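Local coordinates for lipopolysaccharide biosynthesis protein wbpB (Thermus thermophilus, PDB 3O9Z) that probably acts as an NAD-dependent sugar dehydrogenase in the biosynthesis of 2,3-diacetamido-2,3-dideoxy-D-mannuronic acid, a lipopolysaccharide sugar, and binds 2-oxoglutarate beside its cofactor, at residues E57-Y62 / I89-R94; H201-A206 / P304-P309. All coordinates share one frame; numbering follows the deposited sequence. Where two conformers were deposited one is given.

Contact 1: residues E57-Y62 / I89-R94. With NAD (nicotinamide-adenine-dinucleotide), chain Q.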
loop_
_atom_site.group_PDB
_atom_site.type_symbol
_atom_site.label_atom_id
_atom_site.label_comp_id
_atom_site.label_asym_id
_atom_site.label_seq_id
_atom_site.Cartn_x
_atom_site.Cartn_y
_atom_site.Cartn_z
ATOM N N GLU A 57 -6.642 9.262 -10.168
ATOM C CA GLU A 57 -7.083 9.434 -11.577
ATOM C C GLU A 57 -8.586 9.418 -11.622
ATOM O O GLU A 57 -9.211 10.208 -12.344
ATOM C CB GLU A 57 -6.489 8.379 -12.506
ATOM C CG GLU A 57 -4.924 8.289 -12.466
ATOM C CD GLU A 57 -4.405 7.209 -11.534
ATOM O OE1 GLU A 57 -3.529 6.447 -11.957
ATOM O OE2 GLU A 57 -4.951 7.083 -10.404
ATOM N N ALA A 58 -9.205 8.551 -10.813
ATOM C CA ALA A 58 -10.661 8.517 -10.788
ATOM C C ALA A 58 -11.279 9.719 -10.095
ATOM O O ALA A 58 -12.308 10.259 -10.524
ATOM C CB ALA A 58 -11.155 7.219 -10.077
ATOM N N PHE A 59 -10.667 10.196 -8.999
ATOM C CA PHE A 59 -11.127 11.381 -8.319
ATOM C C PHE A 59 -11.019 12.590 -9.288
ATOM O O PHE A 59 -11.982 13.316 -9.382
ATOM C CB PHE A 59 -10.096 11.596 -7.198
ATOM C CG PHE A 59 -10.297 12.816 -6.343
ATOM C CD1 PHE A 59 -11.323 12.997 -5.434
ATOM C CD2 PHE A 59 -9.322 13.825 -6.410
ATOM C CE1 PHE A 59 -11.417 14.085 -4.560
ATOM C CE2 PHE A 59 -9.392 14.912 -5.561
ATOM C CZ PHE A 59 -10.400 15.103 -4.634
ATOM N N GLU A 60 -9.929 12.664 -10.042
ATOM C CA GLU A 60 -9.783 13.771 -11.017
ATOM C C GLU A 60 -10.887 13.684 -12.088
ATOM O O GLU A 60 -11.471 14.738 -12.401
ATOM C CB GLU A 60 -8.391 13.696 -11.661
ATOM C CG GLU A 60 -8.061 14.894 -12.546
ATOM C CD GLU A 60 -6.592 14.994 -12.823
ATOM O OE1 GLU A 60 -6.145 16.108 -13.160
ATOM O OE2 GLU A 60 -5.896 13.936 -12.889
ATOM N N ALA A 61 -11.082 12.491 -12.666
ATOM C CA ALA A 61 -12.089 12.375 -13.728
ATOM C C ALA A 61 -13.447 12.767 -13.206
ATOM O O ALA A 61 -14.254 13.332 -13.949
ATOM C CB ALA A 61 -12.091 10.960 -14.269
ATOM N N TYR A 62 -13.787 12.412 -11.960
ATOM C CA TYR A 62 -15.038 12.751 -11.325
ATOM C C TYR A 62 -15.211 14.248 -11.132
ATOM O O TYR A 62 -16.239 14.811 -11.517
ATOM C CB TYR A 62 -15.168 11.975 -9.999
ATOM C CG TYR A 62 -16.364 12.410 -9.208
ATOM C CD1 TYR A 62 -17.635 12.026 -9.638
ATOM C CD2 TYR A 62 -16.261 13.270 -8.137
ATOM C CE1 TYR A 62 -18.766 12.452 -8.977
ATOM C CE2 TYR A 62 -17.388 13.671 -7.447
ATOM C CZ TYR A 62 -18.632 13.264 -7.875
ATOM O OH TYR A 62 -19.778 13.669 -7.227
ATOM N N ILE A 89 -2.139 20.614 -6.094
ATOM C CA ILE A 89 -2.494 21.982 -6.450
ATOM C C ILE A 89 -2.517 22.109 -7.993
ATOM O O ILE A 89 -3.491 22.686 -8.477
ATOM C CB ILE A 89 -1.453 22.946 -5.876
ATOM C CG1 ILE A 89 -1.529 23.026 -4.335
ATOM C CG2 ILE A 89 -1.663 24.334 -6.512
ATOM C CD1 ILE A 89 -0.184 23.518 -3.728
ATOM N N ARG A 90 -1.630 21.455 -8.737
ATOM C CA ARG A 90 -1.719 21.521 -10.226
ATOM C C ARG A 90 -3.059 20.873 -10.629
ATOM O O ARG A 90 -3.713 21.327 -11.583
ATOM C CB ARG A 90 -0.580 20.741 -10.867
ATOM C CG ARG A 90 0.777 21.412 -10.645
ATOM C CD ARG A 90 1.140 22.408 -11.684
ATOM N NE ARG A 90 1.104 21.857 -13.040
ATOM C CZ ARG A 90 2.164 21.442 -13.734
ATOM N NH1 ARG A 90 1.995 20.997 -14.972
ATOM N NH2 ARG A 90 3.409 21.491 -13.265
ATOM N N MET A 91 -3.501 19.809 -9.954
ATOM C CA MET A 91 -4.765 19.156 -10.295
ATOM C C MET A 91 -5.927 20.109 -10.021
ATOM O O MET A 91 -6.845 20.246 -10.868
ATOM C CB MET A 91 -4.905 17.879 -9.452
ATOM C CG MET A 91 -6.285 17.181 -9.524
ATOM S SD MET A 91 -6.248 15.465 -8.800
ATOM C CE MET A 91 -5.898 15.725 -7.051
ATOM N N ALA A 92 -5.971 20.736 -8.844
ATOM C CA ALA A 92 -7.013 21.685 -8.501
ATOM C C ALA A 92 -7.107 22.717 -9.658
ATOM O O ALA A 92 -8.208 22.961 -10.201
ATOM C CB ALA A 92 -6.712 22.399 -7.183
ATOM N N LEU A 93 -5.973 23.291 -10.007
ATOM C CA LEU A 93 -6.009 24.409 -10.966
ATOM C C LEU A 93 -6.517 23.915 -12.312
ATOM O O LEU A 93 -7.234 24.648 -13.038
ATOM C CB LEU A 93 -4.657 25.131 -11.069
ATOM C CG LEU A 93 -4.026 25.698 -9.798
ATOM C CD1 LEU A 93 -2.689 26.354 -10.103
ATOM C CD2 LEU A 93 -4.966 26.644 -9.061
ATOM N N ARG A 94 -6.003 22.788 -12.798
ATOM C CA ARG A 94 -6.481 22.283 -14.082
ATOM C C ARG A 94 -7.944 21.918 -14.125
ATOM O O ARG A 94 -8.536 21.962 -15.210
ATOM C CB ARG A 94 -5.604 21.185 -14.722
ATOM C CG ARG A 94 -5.873 19.738 -14.232
ATOM C CD ARG A 94 -5.073 18.668 -14.977
ATOM N NE ARG A 94 -3.628 18.778 -14.729
ATOM C CZ ARG A 94 -2.985 18.148 -13.739
ATOM N NH1 ARG A 94 -1.694 18.376 -13.571
ATOM N NH2 ARG A 94 -3.607 17.278 -12.954
HETATM P PA NAD Q . -0.778 -6.666 -12.333
HETATM O O1A NAD Q . 0.387 -7.619 -12.514
HETATM O O2A NAD Q . -1.470 -6.613 -10.889
HETATM O O5B NAD Q . -0.031 -5.312 -12.782
HETATM C C5B NAD Q . -0.360 -4.311 -11.834
HETATM C C4B NAD Q . 0.326 -2.963 -12.025
HETATM O O4B NAD Q . -0.582 -1.860 -12.172
HETATM C C3B NAD Q . 0.524 -3.096 -10.499
HETATM O O3B NAD Q . 1.892 -2.971 -10.075
HETATM C C2B NAD Q . -0.174 -1.918 -9.796
HETATM O O2B NAD Q . 0.823 -1.443 -8.873
HETATM C C1B NAD Q . -0.380 -0.993 -11.028
HETATM N N9A NAD Q . -1.262 0.144 -10.719
HETATM C C8A NAD Q . -2.231 0.261 -9.747
HETATM N N7A NAD Q . -2.633 1.511 -9.690
HETATM C C5A NAD Q . -2.057 2.236 -10.694
HETATM C C6A NAD Q . -2.116 3.600 -11.103
HETATM N N6A NAD Q . -3.051 4.470 -10.568
HETATM N N1A NAD Q . -1.359 3.945 -12.147
HETATM C C2A NAD Q . -0.615 3.047 -12.789
HETATM N N3A NAD Q . -0.410 1.825 -12.345
HETATM C C4A NAD Q . -1.139 1.376 -11.322
HETATM O O3 NAD Q . -1.909 -7.103 -13.389
HETATM P PN NAD Q . -1.575 -7.188 -14.962
HETATM O O1N NAD Q . -1.786 -8.656 -15.413
HETATM O O2N NAD Q . -0.216 -6.599 -15.393
HETATM O O5D NAD Q . -2.864 -6.578 -15.738
HETATM C C5D NAD Q . -2.427 -5.417 -16.426
HETATM C C4D NAD Q . -3.466 -4.985 -17.458
HETATM O O4D NAD Q . -3.140 -5.798 -18.589
HETATM C C3D NAD Q . -4.949 -5.257 -17.094
HETATM O O3D NAD Q . -5.794 -4.346 -17.812
HETATM C C2D NAD Q . -5.217 -6.666 -17.670
HETATM O O2D NAD Q . -6.576 -6.857 -18.101
HETATM C C1D NAD Q . -4.283 -6.621 -18.903
HETATM N N1N NAD Q . -3.753 -7.935 -19.263
HETATM C C2N NAD Q . -3.758 -8.225 -20.551
HETATM C C3N NAD Q . -3.272 -9.458 -20.977
HETATM C C7N NAD Q . -3.276 -9.779 -22.419
HETATM O O7N NAD Q . -3.346 -8.903 -23.271
HETATM N N7N NAD Q . -3.150 -11.072 -22.758
HETATM C C4N NAD Q . -2.765 -10.370 -20.034
HETATM C C5N NAD Q . -2.772 -9.997 -18.699
HETATM C C6N NAD Q . -3.270 -8.754 -18.342
#
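E60 and R94 form a salt bridge between two helices: R94 NH2 gives its hydrogen to E60 OE1 over 2.8 Å, the N-H...O angle being 159°. The oxygen lies close to the guanidinium plane but is met on its syn side, somewhat out of the carboxylate plane, the two planes being turned 48° apart. R90 O lies over the centre of one guanidinium face. Beside this polar pair M91, in the conformer described here, packs its SD 4.0 Å from E60 CB. Bent at its last torsion, it brings CE to the edge of the F59 ring, 3.9 Å from F59 CE2. M91 SD, 5.5 Å from the F59 ring centroid and also at the edge, makes a Met-aromatic contact. L76 of the central sheet touches both F59 and M91. A second subunit extends the charge network: its R94 bridges E60 OE2, while its E64 takes R94 NE. E57, facing away from 89-94, accepts through OE1 a hydrogen bond from N6A of an NAD held by that subunit, modelled at a doubtfully short 2.5 Å. The helix axes, 11.0 Å apart and 23° from parallel, belong to neighbouring helices of the NAD-binding Rossmann fold, here also part of a subunit interface reaching the partner's cofactor.

Contact 2: residues H201-A206 / P304-P309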
loop_
_atom_site.group_PDB
_atom_site.type_symbol
_atom_site.label_atom_id
_atom_site.label_comp_id
_atom_site.label_asym_id
_atom_site.label_seq_id
_atom_site.Cartn_x
_atom_site.Cartn_y
_atom_site.Cartn_z
ATOM N N HIS A 201 20.936 36.108 5.290
ATOM C CA HIS A 201 21.999 35.158 5.572
ATOM C C HIS A 201 21.393 34.021 6.369
ATOM O O HIS A 201 20.569 34.243 7.250
ATOM C CB HIS A 201 23.117 35.842 6.378
ATOM C CG HIS A 201 24.192 34.917 6.861
ATOM N ND1 HIS A 201 25.064 34.269 6.013
ATOM C CD2 HIS A 201 24.601 34.617 8.117
ATOM C CE1 HIS A 201 25.933 33.571 6.722
ATOM N NE2 HIS A 201 25.675 33.768 8.002
ATOM N N VAL A 202 21.749 32.793 6.011
ATOM C CA VAL A 202 21.253 31.619 6.734
ATOM C C VAL A 202 22.414 30.719 7.135
ATOM O O VAL A 202 23.349 30.530 6.332
ATOM C CB VAL A 202 20.362 30.761 5.807
ATOM C CG1 VAL A 202 19.889 29.503 6.563
ATOM C CG2 VAL A 202 19.159 31.561 5.373
ATOM N N GLU A 203 22.419 30.215 8.368
ATOM C CA GLU A 203 23.423 29.246 8.837
ATOM C C GLU A 203 22.726 28.059 9.490
ATOM O O GLU A 203 21.704 28.226 10.152
ATOM C CB GLU A 203 24.334 29.813 9.946
ATOM C CG GLU A 203 25.028 31.065 9.529
ATOM C CD GLU A 203 25.894 31.690 10.592
ATOM O OE1 GLU A 203 26.057 31.194 11.730
ATOM O OE2 GLU A 203 26.415 32.771 10.273
ATOM N N VAL A 204 23.314 26.873 9.378
ATOM C CA VAL A 204 22.825 25.723 10.131
ATOM C C VAL A 204 23.984 25.182 10.936
ATOM O O VAL A 204 25.106 25.042 10.386
ATOM C CB VAL A 204 22.164 24.684 9.223
ATOM C CG1 VAL A 204 23.143 24.162 8.173
ATOM C CG2 VAL A 204 21.658 23.518 10.047
ATOM N N HIS A 205 23.754 24.946 12.231
ATOM C CA HIS A 205 24.810 24.587 13.176
ATOM C C HIS A 205 24.730 23.138 13.653
ATOM O O HIS A 205 25.721 22.584 14.144
ATOM C CB HIS A 205 24.735 25.488 14.417
ATOM C CG HIS A 205 24.842 26.942 14.102
ATOM N ND1 HIS A 205 24.236 27.910 14.882
ATOM C CD2 HIS A 205 25.470 27.592 13.094
ATOM C CE1 HIS A 205 24.485 29.094 14.357
ATOM N NE2 HIS A 205 25.234 28.934 13.278
ATOM N N ALA A 206 23.537 22.556 13.540
ATOM C CA ALA A 206 23.296 21.172 14.019
ATOM C C ALA A 206 22.224 20.611 13.132
ATOM O O ALA A 206 21.249 21.272 12.790
ATOM C CB ALA A 206 22.827 21.136 15.488
ATOM N N PRO A 304 30.000 32.631 18.969
ATOM C CA PRO A 304 29.234 32.581 20.207
ATOM C C PRO A 304 27.998 33.437 20.112
ATOM O O PRO A 304 26.967 33.060 20.653
ATOM C CB PRO A 304 30.186 33.191 21.256
ATOM C CG PRO A 304 31.529 32.864 20.713
ATOM C CD PRO A 304 31.434 32.881 19.211
ATOM N N GLU A 305 28.069 34.528 19.366
ATOM C CA GLU A 305 26.930 35.448 19.314
ATOM C C GLU A 305 25.774 34.875 18.491
ATOM O O GLU A 305 24.633 35.326 18.626
ATOM C CB GLU A 305 27.330 36.841 18.813
ATOM C CG GLU A 305 27.832 36.882 17.396
ATOM C CD GLU A 305 29.347 36.785 17.284
ATOM O OE1 GLU A 305 30.010 36.298 18.231
ATOM O OE2 GLU A 305 29.852 37.187 16.210
ATOM N N ASN A 306 26.052 33.852 17.686
ATOM C CA ASN A 306 25.018 33.311 16.788
ATOM C C ASN A 306 24.500 31.945 17.192
ATOM O O ASN A 306 23.666 31.391 16.477
ATOM C CB ASN A 306 25.498 33.252 15.340
ATOM C CG ASN A 306 25.811 34.622 14.784
ATOM O OD1 ASN A 306 25.502 35.628 15.396
ATOM N ND2 ASN A 306 26.348 34.665 13.575
ATOM N N ARG A 307 24.973 31.415 18.313
ATOM C CA ARG A 307 24.669 30.069 18.750
ATOM C C ARG A 307 23.422 30.017 19.627
ATOM O O ARG A 307 23.400 30.644 20.687
ATOM C CB ARG A 307 25.863 29.526 19.547
ATOM C CG ARG A 307 25.795 28.045 19.907
ATOM C CD ARG A 307 26.899 27.615 20.894
ATOM N NE ARG A 307 28.205 28.115 20.482
ATOM C CZ ARG A 307 29.073 28.732 21.283
ATOM N NH1 ARG A 307 28.787 28.945 22.564
ATOM N NH2 ARG A 307 30.234 29.148 20.794
ATOM N N HIS A 308 22.403 29.234 19.265
ATOM C CA HIS A 308 21.241 29.108 20.145
ATOM C C HIS A 308 21.660 28.594 21.516
ATOM O O HIS A 308 22.532 27.751 21.568
ATOM C CB HIS A 308 20.188 28.197 19.477
ATOM C CG HIS A 308 18.898 28.128 20.237
ATOM N ND1 HIS A 308 18.767 27.387 21.393
ATOM C CD2 HIS A 308 17.707 28.749 20.050
ATOM C CE1 HIS A 308 17.529 27.503 21.849
ATOM N NE2 HIS A 308 16.864 28.323 21.049
ATOM N N PRO A 309 21.070 29.114 22.609
ATOM C CA PRO A 309 21.498 28.670 23.948
ATOM C C PRO A 309 21.500 27.164 24.157
ATOM O O PRO A 309 22.310 26.660 24.958
ATOM C CB PRO A 309 20.504 29.360 24.883
ATOM C CG PRO A 309 20.107 30.585 24.138
ATOM C CD PRO A 309 20.094 30.216 22.661
HETATM O O HOH W 1 22.076 27.940 16.769
#
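An outer strand of the C-terminal-domain sheet, 199-207, is approached here by the chain's tail, whose residues 304-309 run as a loop on the way to the C terminus. H205 reaches across to N306: its CE1 lies 3.2 Å from the backbone N306 O, which sits at the imidazole edge near the ring plane. This carbonyl is buried by the contact and has no hydrogen-bonding partner in the model; across the two segments H205 CE1 is its nearest side-chain atom. At the next corner of the ring, H205 ND1 lies 2.9 Å from a water oxygen that accepts a hydrogen bond from H308 N at 2.8 Å, linking strand to tail where the two backbones stay well apart. The strand is bulged at this point: H205 and A206 both face A213 on strand 211-218, a classic beta bulge. E203, two residues earlier on the same face of the strand, holds the far side of the imidazole. H205 NE2 donates to E203 OE1 over 2.9 Å at a nearly straight 172°, and H201 NE2 donates to E203 OE2 over 2.6 Å, each oxygen using its anti lone pair. With CG anti to the carbonyl carbon (chi1 -56°) and the chain extended beyond it, the E203 carboxylate is set between the two rings. An alanine here would remove both acceptors, and H205 would probably be left freer to turn away from N306 O and the bridging water. The N306 side chain crosses E203 at about a right angle and also packs on Y215. Further along the tail, H308 turns from the strand to bond T157 through NE2, and R307 O is held by R224, both on strands of the same sheet.

From the N terminus, contact 1 comes first, closing a loop of 26 residues within the Rossmann domain, from helix 56-68 through strand 75-78 to helix 85-94. The chain then completes that domain and enters the second one before contact 2 opens at strand 199-207; it closes after 97 intervening residues, when the tail beyond helix 281-294 returns to the sheet. The two are in series, neither nested nor crossed, and do not touch: their centres are 43 Å apart, on opposite sides of the chain's centre. Contact 1 joins helices at a subunit interface, whereas contact 2 fastens the C-terminal tail to an outer strand, in segments that no other chain of the assembly touches.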